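Local coordinates for protein alpha-fucosidase GH29 (Fusarium graminearum, PDB 4PSR) that hydrolyses alpha-L-fucosides, probably releasing the alpha-1,6-linked fucose joined to the reducing-end N-acetylglucosamine of glycoprotein glycans, at residues I222-F227 against Q301-I306; W287-P292 against S309-T314; E449-G452 against D457-K460; I495-P500 against A505-A510; T513-A518 against P536-S541. All coordinates share one frame; numbering follows the deposited sequence.

Overall arrangement
From the N terminus, interaction 1 comes first: 222-227 meets 301-306 inside the eight-stranded barrel, closing a loop of 73 residues. Interaction 2 crosses it, since 287-292 falls within that loop and 309-314 lies beyond it. Their centres are 9 Å apart, they touch directly through Q301 and W287, and both border the bound fucose. The remaining contacts follow in series. Interaction 3 closes a tight hairpin, 449-452 with 457-460, at the edge of the six-stranded sheet. Interaction 4 folds the loop 495-500 onto strand 504-507, and interaction 5 brings 513-518 to 536-541. These last two, with centres 7 Å apart, share a four-stranded sheet about 35 Å or more from the barrel pair, centre to centre.

Interaction 1 of 5, residues I222-F227 against Q301-I306; sequences IIWNDF and QTDDAI. With FUL (beta-L-fucopyranose), chain M.
W224 and D303 mark the nearest backbone approach, with CA atoms still 10.4 Å apart, too far for strand pairing. Strands 222-225 and 300-305 belong to the TIM (beta/alpha)8 barrel of this GH29 fucosidase and are separated in it by strands 268-272 and 284-287, so they meet by side chains that both point inward. The indole carries the contact: W224 NE1 donates to D303 OD1 at 2.9 Å with an N-H...O angle of 160°. The acceptor lies close to the indole plane, whereas the donor stands above the carboxylate plane. With CG anti to the backbone N (chi1 180°), W224 reaches into the barrel, and its CZ2 passes 3.3 Å from D303 OD2. Q301 NE2 comes to the ring edge, 3.8 Å from W224 CD1; its amide is held by Y24 and D286. Further along the first segment, D226 OD1 accepts a hydrogen bond from O1 of the fucose at 2.7 Å, and K272 and H171 grip the same carboxylate. W224 CH2 lies 4.1 Å from the sugar's C6. The buried bond helps to set the indole's rotation, together with the packing around it, so D303 probably acts as a second-shell residue of the sugar site.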
# COMPACT_ATOMS: atom_id res chain seq x y z
N ILE A 222 11.66 -0.84 5.30
CA ILE A 222 10.27 -0.66 5.69
C ILE A 222 9.88 -1.77 6.63
O ILE A 222 10.15 -2.95 6.35
CB ILE A 222 9.30 -0.73 4.48
CG1 ILE A 222 9.64 0.31 3.38
CG2 ILE A 222 7.83 -0.56 4.96
CD1 ILE A 222 9.09 -0.06 1.99
N ILE A 223 9.30 -1.43 7.77
CA ILE A 223 8.63 -2.43 8.63
C ILE A 223 7.13 -2.20 8.54
O ILE A 223 6.61 -1.14 9.00
CB ILE A 223 9.11 -2.39 10.09
CG1 ILE A 223 10.61 -2.71 10.15
CG2 ILE A 223 8.32 -3.39 10.93
CD1 ILE A 223 11.20 -2.63 11.57
N TRP A 224 6.43 -3.16 7.97
CA TRP A 224 4.98 -3.12 7.77
C TRP A 224 4.36 -3.83 8.97
O TRP A 224 4.81 -4.91 9.35
CB TRP A 224 4.71 -3.84 6.46
CG TRP A 224 3.30 -4.00 5.95
CD1 TRP A 224 2.78 -3.39 4.84
CD2 TRP A 224 2.28 -4.88 6.43
NE1 TRP A 224 1.52 -3.84 4.59
CE2 TRP A 224 1.17 -4.75 5.55
CE3 TRP A 224 2.18 -5.76 7.51
CZ2 TRP A 224 -0.03 -5.44 5.74
CZ3 TRP A 224 0.97 -6.46 7.70
CH2 TRP A 224 -0.11 -6.29 6.81
N ASN A 225 3.34 -3.20 9.57
CA ASN A 225 2.63 -3.74 10.73
C ASN A 225 1.17 -3.98 10.45
O ASN A 225 0.52 -3.14 9.81
CB ASN A 225 2.70 -2.80 11.95
CG ASN A 225 4.09 -2.67 12.49
OD1 ASN A 225 4.47 -3.43 13.41
ND2 ASN A 225 4.84 -1.69 11.99
N ASP A 226 0.63 -5.07 10.98
CA ASP A 226 -0.79 -5.33 10.92
C ASP A 226 -1.51 -4.75 12.15
O ASP A 226 -0.89 -4.17 13.01
CB ASP A 226 -1.05 -6.85 10.78
CG ASP A 226 -2.29 -7.17 9.97
OD1 ASP A 226 -3.12 -6.24 9.77
OD2 ASP A 226 -2.44 -8.32 9.55
N PHE A 227 -2.83 -4.95 12.16
CA PHE A 227 -3.74 -4.36 13.15
C PHE A 227 -3.54 -4.94 14.54
O PHE A 227 -2.71 -5.83 14.75
CB PHE A 227 -5.20 -4.54 12.70
CG PHE A 227 -5.77 -5.90 12.97
CD1 PHE A 227 -6.66 -6.09 14.00
CD2 PHE A 227 -5.42 -7.00 12.21
CE1 PHE A 227 -7.20 -7.35 14.27
CE2 PHE A 227 -5.96 -8.26 12.48
CZ PHE A 227 -6.86 -8.43 13.52
N GLN A 301 -0.12 4.17 1.72
CA GLN A 301 0.01 3.00 0.86
C GLN A 301 -1.17 2.08 1.06
O GLN A 301 -2.00 2.33 1.96
CB GLN A 301 1.35 2.26 1.03
CG GLN A 301 1.50 1.47 2.34
CD GLN A 301 2.45 0.31 2.17
OE1 GLN A 301 3.66 0.50 1.97
NE2 GLN A 301 1.89 -0.90 2.16
N THR A 302 -1.25 1.04 0.25
CA THR A 302 -2.26 0.02 0.38
C THR A 302 -1.64 -1.30 -0.08
O THR A 302 -0.63 -1.32 -0.80
CB THR A 302 -3.54 0.39 -0.37
OG1 THR A 302 -4.57 -0.57 -0.12
CG2 THR A 302 -3.29 0.44 -1.86
N ASP A 303 -2.25 -2.40 0.34
CA ASP A 303 -1.81 -3.74 -0.10
C ASP A 303 -2.84 -4.37 -1.04
O ASP A 303 -4.05 -4.17 -0.86
CB ASP A 303 -1.61 -4.67 1.09
CG ASP A 303 -0.97 -3.98 2.25
OD1 ASP A 303 0.17 -3.51 2.09
OD2 ASP A 303 -1.64 -3.88 3.31
N ASP A 304 -2.39 -5.13 -2.03
CA ASP A 304 -3.29 -5.86 -2.91
C ASP A 304 -2.72 -7.26 -3.10
O ASP A 304 -1.70 -7.58 -2.51
CB ASP A 304 -3.45 -5.15 -4.24
CG ASP A 304 -4.87 -5.24 -4.77
OD1 ASP A 304 -5.45 -6.36 -4.79
OD2 ASP A 304 -5.42 -4.19 -5.15
N ALA A 305 -3.38 -8.09 -3.91
CA ALA A 305 -2.95 -9.47 -4.07
C ALA A 305 -3.35 -9.99 -5.43
O ALA A 305 -4.38 -9.57 -5.96
CB ALA A 305 -3.57 -10.31 -2.96
N ILE A 306 -2.53 -10.85 -6.04
CA ILE A 306 -2.91 -11.48 -7.29
C ILE A 306 -4.12 -12.41 -7.03
O ILE A 306 -4.87 -12.64 -7.91
CB ILE A 306 -1.69 -12.20 -8.00
CG1 ILE A 306 -0.53 -11.22 -8.21
CG2 ILE A 306 -2.11 -12.80 -9.33
CD1 ILE A 306 0.72 -11.88 -8.78
C1 FUL M . -4.97 -8.60 7.46
C2 FUL M . -4.56 -9.97 7.96
O2 FUL M . -5.45 -10.47 8.97
C3 FUL M . -4.57 -10.86 6.74
O3 FUL M . -4.27 -12.18 7.15
C4 FUL M . -3.55 -10.33 5.78
O4 FUL M . -2.25 -10.43 6.36
C5 FUL M . -3.88 -8.88 5.44
C6 FUL M . -2.85 -8.23 4.54
O5 FUL M . -3.99 -8.06 6.61
O1 FUL M . -5.07 -7.74 8.57

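Interaction 2 of 5, residues W287-P292 against S309-T314; sequences WERGGP and SSWSYT. With FUL (beta-L-fucopyranose), chain M.
W311 and R289 meet beside the bound fucose, on loops that follow barrel strands 300-305 and 284-287. From W311 CB the side chain leaves with CG anti to the carbonyl carbon (chi1 -60°), which lays one indole face against the sugar. CG is 4.0 Å from fucose C4, and CD1 next to it is slightly nearer the same carbon. NE1 then lies 3.8 Å from fucose C5. At the ring fusion, CE2 comes to 3.6 Å from C6, the methyl carbon of the sugar; CD2, CE3 and CZ3 also face C6, slightly farther off. CZ2 faces two ways: it is also 3.6 Å from C6, while R289 CD lies 4.3 Å from it on the other side of the ring plane. CH2, at the far end of the indole, is 3.8 Å from C6. The methyl thus sits over one face, a CH-pi contact displaced toward the rim.

R289 arrives fully extended from a type II turn, E288 to G291, closed by G291 N to E288 O at 2.9 Å. R289 CZ is 5.5 Å from the centroid of the W311 six-membered ring, close to its normal, a long cation-pi approach that is at most weakly attractive. The strongest partner of the guanidinium is D304, which receives NE, and NH2 goes to S307 O. E46 and N342 hold the backbone of W311. The chemistry is therefore mainly apolar: the indole offers its face to the methyl and C-H groups of fucose, while the arginine's charge is spent chiefly on D304.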
# COMPACT_ATOMS: atom_id res chain seq x y z
N TRP A 287 -3.93 1.53 3.83
CA TRP A 287 -5.36 1.39 3.62
C TRP A 287 -5.76 -0.01 3.27
O TRP A 287 -4.98 -0.76 2.67
CB TRP A 287 -5.79 2.31 2.48
CG TRP A 287 -5.95 3.73 2.92
CD1 TRP A 287 -4.97 4.57 3.32
CD2 TRP A 287 -7.17 4.46 3.02
NE1 TRP A 287 -5.50 5.79 3.66
CE2 TRP A 287 -6.85 5.74 3.49
CE3 TRP A 287 -8.51 4.15 2.75
CZ2 TRP A 287 -7.82 6.73 3.69
CZ3 TRP A 287 -9.47 5.13 2.97
CH2 TRP A 287 -9.12 6.40 3.42
N GLU A 288 -7.02 -0.32 3.59
CA GLU A 288 -7.63 -1.60 3.23
C GLU A 288 -7.57 -1.83 1.73
O GLU A 288 -7.53 -0.89 0.95
CB GLU A 288 -9.09 -1.62 3.70
CG GLU A 288 -9.98 -0.60 3.03
CD GLU A 288 -11.23 -0.28 3.84
OE1 GLU A 288 -11.77 -1.20 4.50
OE2 GLU A 288 -11.65 0.90 3.84
N ARG A 289 -7.64 -3.09 1.33
CA ARG A 289 -7.53 -3.45 -0.09
C ARG A 289 -8.49 -2.66 -0.99
O ARG A 289 -9.66 -2.48 -0.68
CB ARG A 289 -7.75 -4.95 -0.23
CG ARG A 289 -7.31 -5.52 -1.56
CD ARG A 289 -7.52 -6.99 -1.52
NE ARG A 289 -7.19 -7.60 -2.79
CZ ARG A 289 -7.23 -8.91 -2.99
NH1 ARG A 289 -7.59 -9.70 -1.99
NH2 ARG A 289 -6.90 -9.41 -4.18
N GLY A 290 -7.96 -2.16 -2.10
CA GLY A 290 -8.71 -1.26 -2.96
C GLY A 290 -8.26 0.18 -2.77
O GLY A 290 -8.38 0.98 -3.70
N GLY A 291 -7.78 0.51 -1.57
CA GLY A 291 -7.40 1.87 -1.23
C GLY A 291 -8.56 2.85 -1.08
O GLY A 291 -9.72 2.46 -1.15
N PRO A 292 -8.25 4.13 -0.91
CA PRO A 292 -9.28 5.17 -0.77
C PRO A 292 -10.00 5.47 -2.09
O PRO A 292 -9.46 5.27 -3.17
CB PRO A 292 -8.46 6.39 -0.32
CG PRO A 292 -7.13 6.18 -1.00
CD PRO A 292 -6.89 4.70 -0.89
N SER A 309 -8.58 -15.33 -4.15
CA SER A 309 -9.06 -16.12 -3.04
C SER A 309 -8.51 -15.42 -1.74
O SER A 309 -8.91 -14.31 -1.46
CB SER A 309 -8.67 -17.59 -3.30
OG SER A 309 -9.22 -18.07 -4.57
N SER A 310 -7.66 -16.09 -0.97
CA SER A 310 -6.79 -15.67 0.16
C SER A 310 -5.40 -15.03 -0.11
O SER A 310 -5.02 -14.92 -1.27
CB SER A 310 -6.68 -16.95 1.01
OG SER A 310 -5.39 -17.41 1.27
N TRP A 311 -4.69 -14.59 0.92
CA TRP A 311 -3.32 -14.03 0.78
C TRP A 311 -2.27 -15.15 0.63
O TRP A 311 -1.18 -14.93 0.11
CB TRP A 311 -2.94 -13.10 1.96
CG TRP A 311 -3.86 -11.93 2.09
CD1 TRP A 311 -5.07 -11.93 2.71
CD2 TRP A 311 -3.66 -10.59 1.60
NE1 TRP A 311 -5.64 -10.70 2.63
CE2 TRP A 311 -4.80 -9.85 1.95
CE3 TRP A 311 -2.63 -9.95 0.90
CZ2 TRP A 311 -4.95 -8.51 1.63
CZ3 TRP A 311 -2.76 -8.61 0.59
CH2 TRP A 311 -3.92 -7.91 0.94
N SER A 312 -2.60 -16.35 1.08
CA SER A 312 -1.68 -17.49 1.06
C SER A 312 -2.23 -18.58 0.12
O SER A 312 -3.43 -18.69 -0.09
CB SER A 312 -1.53 -17.99 2.48
OG SER A 312 -0.74 -19.16 2.58
N TYR A 313 -1.34 -19.34 -0.51
CA TYR A 313 -1.73 -20.35 -1.48
C TYR A 313 -2.69 -21.37 -0.89
O TYR A 313 -2.44 -21.92 0.16
CB TYR A 313 -0.48 -21.07 -2.03
CG TYR A 313 -0.87 -22.10 -3.06
CD1 TYR A 313 -1.05 -21.73 -4.39
CD2 TYR A 313 -1.07 -23.44 -2.72
CE1 TYR A 313 -1.46 -22.64 -5.34
CE2 TYR A 313 -1.48 -24.35 -3.69
CZ TYR A 313 -1.66 -23.92 -4.99
OH TYR A 313 -2.06 -24.80 -5.97
N THR A 314 -3.75 -21.65 -1.64
CA THR A 314 -4.66 -22.74 -1.30
C THR A 314 -4.94 -23.56 -2.56
O THR A 314 -4.92 -23.04 -3.68
CB THR A 314 -5.99 -22.18 -0.71
OG1 THR A 314 -6.64 -21.34 -1.68
CG2 THR A 314 -5.74 -21.38 0.55
C1 FUL M . -4.97 -8.60 7.46
C2 FUL M . -4.56 -9.97 7.96
O2 FUL M . -5.45 -10.47 8.97
C3 FUL M . -4.57 -10.86 6.74
O3 FUL M . -4.27 -12.18 7.15
C4 FUL M . -3.55 -10.33 5.78
O4 FUL M . -2.25 -10.43 6.36
C5 FUL M . -3.88 -8.88 5.44
C6 FUL M . -2.85 -8.23 4.54
O5 FUL M . -3.99 -8.06 6.61
O1 FUL M . -5.07 -7.74 8.57

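Interaction 3 of 5, residues E449-G452 against D457-K460; sequences ELLG and DYVK
A beta hairpin at the edge of the six-stranded antiparallel sheet in the fucosidase C-terminal domain is built here, strand 445-451 turning back into strand 458-460. L450 and V459 form its hydrogen-bonded pair: L450 N to V459 O is 2.8 Å and V459 N to L450 O is 2.9 Å, the latter with an N-H...O angle of 172°. A third bond continues the ladder toward the turn, G452 N to D457 O at 2.9 Å, although its donor stands above the carbonyl plane. E449 with K460 and L451 with Y458 are non-hydrogen-bonded pairs on the face opposite L450 and V459. Y458 lies between two neighbours on that face. L451 runs alongside it, and L451 CD1 touches the ring edge at CE1 at 3.9 Å. From the other direction the E449 carboxylate, turned 19° from the ring plane, brings OE2 to 3.5 Å from Y458 CB. The Y458 hydroxyl is hydrogen-bonded to E371. On its other flank, strand 445-451 pairs with strand 485-491, where K488 touches E449, L451 and Y458. G452 O receives R368 NE from helix 353-369, bringing the hairpin's turn end against the helix; strand 458-460 is the sheet's outermost strand on this side.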
# COMPACT_ATOMS: atom_id res chain seq x y z
N GLU A 449 2.62 14.23 -26.46
CA GLU A 449 3.33 13.09 -27.03
C GLU A 449 2.76 11.80 -26.47
O GLU A 449 2.39 11.73 -25.29
CB GLU A 449 4.81 13.14 -26.67
CG GLU A 449 5.52 14.43 -27.07
CD GLU A 449 6.92 14.49 -26.50
OE1 GLU A 449 7.07 14.67 -25.26
OE2 GLU A 449 7.88 14.35 -27.29
N LEU A 450 2.68 10.79 -27.30
CA LEU A 450 2.34 9.43 -26.88
C LEU A 450 3.60 8.62 -26.63
O LEU A 450 4.49 8.53 -27.49
CB LEU A 450 1.51 8.72 -27.95
CG LEU A 450 0.87 7.38 -27.56
CD1 LEU A 450 -0.19 7.58 -26.48
CD2 LEU A 450 0.24 6.69 -28.77
N LEU A 451 3.71 8.01 -25.45
CA LEU A 451 4.85 7.17 -25.16
C LEU A 451 4.79 5.93 -26.04
O LEU A 451 3.73 5.34 -26.22
CB LEU A 451 4.88 6.79 -23.67
CG LEU A 451 5.62 7.76 -22.78
CD1 LEU A 451 4.92 9.09 -22.75
CD2 LEU A 451 5.74 7.18 -21.38
N GLY A 452 5.93 5.59 -26.63
CA GLY A 452 6.00 4.56 -27.64
C GLY A 452 6.36 3.17 -27.17
O GLY A 452 6.13 2.82 -26.02
N ASP A 457 10.95 6.47 -26.30
CA ASP A 457 10.30 6.73 -27.58
C ASP A 457 9.09 7.58 -27.36
O ASP A 457 8.27 7.28 -26.46
CB ASP A 457 9.79 5.45 -28.22
CG ASP A 457 10.88 4.54 -28.73
OD1 ASP A 457 12.09 4.90 -28.74
OD2 ASP A 457 10.47 3.41 -29.12
N TYR A 458 8.94 8.63 -28.16
CA TYR A 458 7.79 9.51 -28.13
C TYR A 458 7.28 9.75 -29.53
O TYR A 458 8.04 10.09 -30.42
CB TYR A 458 8.12 10.85 -27.52
CG TYR A 458 8.71 10.72 -26.16
CD1 TYR A 458 7.90 10.44 -25.05
CD2 TYR A 458 10.07 10.85 -25.96
CE1 TYR A 458 8.45 10.33 -23.80
CE2 TYR A 458 10.61 10.74 -24.70
CZ TYR A 458 9.80 10.47 -23.63
OH TYR A 458 10.37 10.37 -22.38
N VAL A 459 5.98 9.58 -29.69
CA VAL A 459 5.32 9.80 -30.98
C VAL A 459 4.47 11.04 -30.80
O VAL A 459 3.57 11.07 -29.98
CB VAL A 459 4.49 8.58 -31.39
CG1 VAL A 459 3.82 8.82 -32.74
CG2 VAL A 459 5.38 7.33 -31.46
N LYS A 460 4.79 12.11 -31.53
CA LYS A 460 4.05 13.36 -31.42
C LYS A 460 2.57 13.20 -31.76
O LYS A 460 2.20 12.46 -32.67
CB LYS A 460 4.68 14.46 -32.30
CG LYS A 460 3.88 15.76 -32.33
CD LYS A 460 4.62 16.89 -33.02
CE LYS A 460 3.70 18.08 -33.28
NZ LYS A 460 4.40 19.27 -33.86

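Interaction 4 of 5, residues I495-P500 against A505-A510; sequences IPVPQP and AVFSKA
A505 meets V497 and Q499 where the loop before strand 504-507 doubles back on that strand, a member of a four-stranded antiparallel sheet. The loop carries the chain there from the six-stranded sheet, and the closest CA atoms, those of Q499 and A505, are 6.1 Å apart. The methyl of A505 points at the loop and is touched by three groups: Q499 OE1 at 3.5 Å from A505 CB, V497 CG1 at 4.1 Å from the same carbon, and the carbonyl O of P498 at a similar distance. Q499 bends at chi2 (68°) to bring its amide beside the strand, where its NE2 has its partners in R543 O and S545 OG; toward A505 its oxygen makes only a van der Waals contact. V506 turns the other way, onto V517 and I542 of the flanking strands. F507 then returns to the loop side. Its ring and V497 come from opposite directions, and CE2 lies 4.0 Å from V497 CB, an approach neither squarely over the ring nor at its edge. The contact is thus largely apolar. V497 CG1 touches both the A505 methyl and the F507 ring, which stand side by side on the same face of the strand, and F507 CZ adds a second point of contact, 4.1 Å from V497 CG1.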
# COMPACT_ATOMS: atom_id res chain seq x y z
N ILE A 495 2.14 23.34 -14.80
CA ILE A 495 0.83 22.86 -15.19
C ILE A 495 -0.26 23.81 -14.69
O ILE A 495 -0.24 24.22 -13.52
CB ILE A 495 0.57 21.43 -14.60
CG1 ILE A 495 1.65 20.46 -15.05
CG2 ILE A 495 -0.80 20.91 -14.99
CD1 ILE A 495 1.80 19.19 -14.15
N PRO A 496 -1.24 24.13 -15.54
CA PRO A 496 -2.35 24.99 -15.10
C PRO A 496 -3.17 24.37 -13.96
O PRO A 496 -3.25 23.14 -13.86
CB PRO A 496 -3.23 25.09 -16.36
CG PRO A 496 -2.36 24.76 -17.47
CD PRO A 496 -1.31 23.83 -16.97
N VAL A 497 -3.77 25.23 -13.13
CA VAL A 497 -4.61 24.78 -12.02
C VAL A 497 -6.06 24.68 -12.47
O VAL A 497 -6.72 25.70 -12.72
CB VAL A 497 -4.49 25.71 -10.82
CG1 VAL A 497 -5.36 25.21 -9.65
CG2 VAL A 497 -3.03 25.81 -10.40
N PRO A 498 -6.58 23.46 -12.58
CA PRO A 498 -7.95 23.34 -13.05
C PRO A 498 -8.99 23.78 -12.02
O PRO A 498 -8.77 23.72 -10.79
CB PRO A 498 -8.07 21.84 -13.33
CG PRO A 498 -7.13 21.22 -12.33
CD PRO A 498 -5.98 22.15 -12.24
N GLN A 499 -10.13 24.22 -12.52
CA GLN A 499 -11.29 24.47 -11.70
C GLN A 499 -12.22 23.26 -11.74
O GLN A 499 -12.80 22.95 -12.76
CB GLN A 499 -12.03 25.72 -12.19
CG GLN A 499 -13.10 26.20 -11.24
CD GLN A 499 -12.53 26.74 -9.94
OE1 GLN A 499 -11.42 27.29 -9.92
NE2 GLN A 499 -13.26 26.59 -8.86
N PRO A 500 -12.38 22.54 -10.61
CA PRO A 500 -13.29 21.39 -10.62
C PRO A 500 -14.72 21.80 -10.93
O PRO A 500 -15.11 22.92 -10.58
CB PRO A 500 -13.20 20.86 -9.18
CG PRO A 500 -11.86 21.31 -8.71
CD PRO A 500 -11.68 22.68 -9.32
N ALA A 505 -10.59 26.15 -6.03
CA ALA A 505 -9.15 26.21 -6.25
C ALA A 505 -8.60 27.36 -5.41
O ALA A 505 -9.20 28.45 -5.39
CB ALA A 505 -8.81 26.40 -7.74
N VAL A 506 -7.48 27.12 -4.72
CA VAL A 506 -6.85 28.15 -3.90
C VAL A 506 -5.53 28.58 -4.54
O VAL A 506 -4.87 27.78 -5.18
CB VAL A 506 -6.61 27.68 -2.45
CG1 VAL A 506 -7.95 27.55 -1.72
CG2 VAL A 506 -5.86 26.34 -2.40
N PHE A 507 -5.19 29.87 -4.37
CA PHE A 507 -4.06 30.49 -5.06
C PHE A 507 -3.20 31.34 -4.12
O PHE A 507 -3.69 31.87 -3.11
CB PHE A 507 -4.57 31.38 -6.20
CG PHE A 507 -5.25 30.61 -7.28
CD1 PHE A 507 -6.63 30.41 -7.23
CD2 PHE A 507 -4.53 30.05 -8.32
CE1 PHE A 507 -7.27 29.69 -8.20
CE2 PHE A 507 -5.17 29.32 -9.31
CZ PHE A 507 -6.56 29.14 -9.24
N SER A 508 -1.93 31.48 -4.47
CA SER A 508 -0.96 32.21 -3.65
C SER A 508 -0.95 33.71 -3.93
O SER A 508 -0.36 34.47 -3.16
CB SER A 508 0.44 31.63 -3.84
OG SER A 508 0.91 31.88 -5.16
N LYS A 509 -1.59 34.13 -5.01
CA LYS A 509 -1.77 35.56 -5.29
C LYS A 509 -3.23 35.95 -5.18
O LYS A 509 -4.11 35.10 -5.28
CB LYS A 509 -1.22 35.92 -6.66
CG LYS A 509 0.26 35.74 -6.72
CD LYS A 509 0.85 36.19 -8.04
CE LYS A 509 2.27 35.66 -8.21
NZ LYS A 509 3.07 35.79 -6.96
N ALA A 510 -3.46 37.24 -4.99
CA ALA A 510 -4.78 37.76 -4.63
C ALA A 510 -5.82 37.72 -5.75
O ALA A 510 -7.01 37.92 -5.50
CB ALA A 510 -4.65 39.18 -4.08

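Interaction 5 of 5, residues T513-A518 against P536-S541; sequences TGKGVA and PEEIRS
K515 NZ and E538 OE1, 3.4 Å apart, form a salt bridge whose hydrogen bond is weak, and this is the one close approach between 513-518 and 536-541. The lysine folds back at chi3 (-70°), which brings its ammonium toward the glutamate, while E538 runs extended from a short 3-10 segment, 536-538. One carboxylate oxygen does the touching; K515 CE stands 4.1 Å from the same OE1. K515 is exposed and E538 partly so, which suggests that solvent screens the attraction and that the pair contributes modestly.

Firmer bonds lie around it, none of them involving the K515-E538 pair. I539 N bonds to P536 O at 3.1 Å, closing the 3-10 turn from which E538 projects. R540 and S541 together face F507, a classic beta bulge at the start of strand 541-544, in which R540 N bonds to F507 O at 2.8 Å; S541 OG is hydrogen-bonded to K509 O and to A512 N.

On the other side, strand 516-519 is an outer strand of the four-stranded sheet, and V517 pairs with V506 of strand 504-507, which separates it from strand 541-544. Helix 526-532 packs beside them, its A532 touching V517 and its L529 meeting P536.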
# COMPACT_ATOMS: atom_id res chain seq x y z
N THR A 513 -4.36 33.86 -9.36
CA THR A 513 -3.18 33.46 -10.12
C THR A 513 -2.08 33.07 -9.14
O THR A 513 -2.27 33.12 -7.92
CB THR A 513 -2.67 34.58 -11.07
OG1 THR A 513 -2.07 35.64 -10.30
CG2 THR A 513 -3.80 35.13 -11.92
N GLY A 514 -0.94 32.67 -9.69
CA GLY A 514 0.18 32.19 -8.89
C GLY A 514 0.11 30.69 -8.71
O GLY A 514 -0.58 30.00 -9.46
N LYS A 515 0.81 30.20 -7.69
CA LYS A 515 0.76 28.79 -7.31
C LYS A 515 -0.67 28.48 -6.89
O LYS A 515 -1.31 29.31 -6.26
CB LYS A 515 1.70 28.53 -6.14
CG LYS A 515 3.09 29.08 -6.33
CD LYS A 515 4.05 28.60 -5.24
CE LYS A 515 3.73 29.21 -3.89
NZ LYS A 515 4.63 28.66 -2.83
N GLY A 516 -1.17 27.30 -7.23
CA GLY A 516 -2.51 26.93 -6.82
C GLY A 516 -2.72 25.45 -6.61
O GLY A 516 -1.92 24.63 -7.07
N VAL A 517 -3.82 25.15 -5.95
CA VAL A 517 -4.23 23.78 -5.65
C VAL A 517 -5.72 23.67 -5.94
O VAL A 517 -6.52 24.45 -5.41
CB VAL A 517 -3.97 23.41 -4.18
CG1 VAL A 517 -4.47 22.00 -3.87
CG2 VAL A 517 -2.48 23.52 -3.86
N ALA A 518 -6.09 22.71 -6.78
CA ALA A 518 -7.51 22.37 -7.00
C ALA A 518 -8.01 21.44 -5.88
O ALA A 518 -7.26 20.58 -5.39
CB ALA A 518 -7.69 21.74 -8.34
N PRO A 536 -1.30 26.81 3.93
CA PRO A 536 -2.55 27.57 3.94
C PRO A 536 -2.34 29.05 4.34
O PRO A 536 -3.10 29.90 3.89
CB PRO A 536 -3.42 26.80 4.95
CG PRO A 536 -2.49 25.95 5.74
CD PRO A 536 -1.33 25.65 4.84
N GLU A 537 -1.32 29.32 5.14
CA GLU A 537 -0.96 30.70 5.47
C GLU A 537 -0.63 31.54 4.24
O GLU A 537 -0.68 32.78 4.31
CB GLU A 537 0.24 30.72 6.44
CG GLU A 537 1.59 30.57 5.76
CD GLU A 537 2.62 29.81 6.59
OE1 GLU A 537 3.79 30.23 6.62
OE2 GLU A 537 2.26 28.77 7.19
N GLU A 538 -0.29 30.89 3.12
CA GLU A 538 0.09 31.58 1.88
C GLU A 538 -1.06 31.75 0.89
O GLU A 538 -0.88 32.32 -0.19
CB GLU A 538 1.25 30.86 1.19
CG GLU A 538 2.54 30.92 2.00
CD GLU A 538 3.72 30.28 1.30
OE1 GLU A 538 3.72 30.21 0.05
OE2 GLU A 538 4.66 29.86 2.00
N ILE A 539 -2.24 31.25 1.24
CA ILE A 539 -3.40 31.42 0.38
C ILE A 539 -3.86 32.88 0.41
O ILE A 539 -4.08 33.44 1.48
CB ILE A 539 -4.56 30.50 0.83
CG1 ILE A 539 -4.13 29.02 0.71
CG2 ILE A 539 -5.80 30.78 -0.01
CD1 ILE A 539 -5.13 28.08 1.36
N ARG A 540 -4.03 33.46 -0.78
CA ARG A 540 -4.48 34.85 -0.90
C ARG A 540 -5.74 35.02 -1.73
O ARG A 540 -6.30 36.11 -1.81
CB ARG A 540 -3.35 35.73 -1.46
CG ARG A 540 -2.15 35.93 -0.51
CD ARG A 540 -2.49 36.75 0.72
NE ARG A 540 -3.71 37.53 0.52
CZ ARG A 540 -3.77 38.72 -0.06
NH1 ARG A 540 -4.95 39.32 -0.21
NH2 ARG A 540 -2.67 39.32 -0.50
N SER A 541 -6.20 33.95 -2.38
CA SER A 541 -7.47 33.99 -3.07
C SER A 541 -8.00 32.56 -3.26
O SER A 541 -7.24 31.58 -3.17
CB SER A 541 -7.40 34.75 -4.41
OG SER A 541 -6.51 34.15 -5.35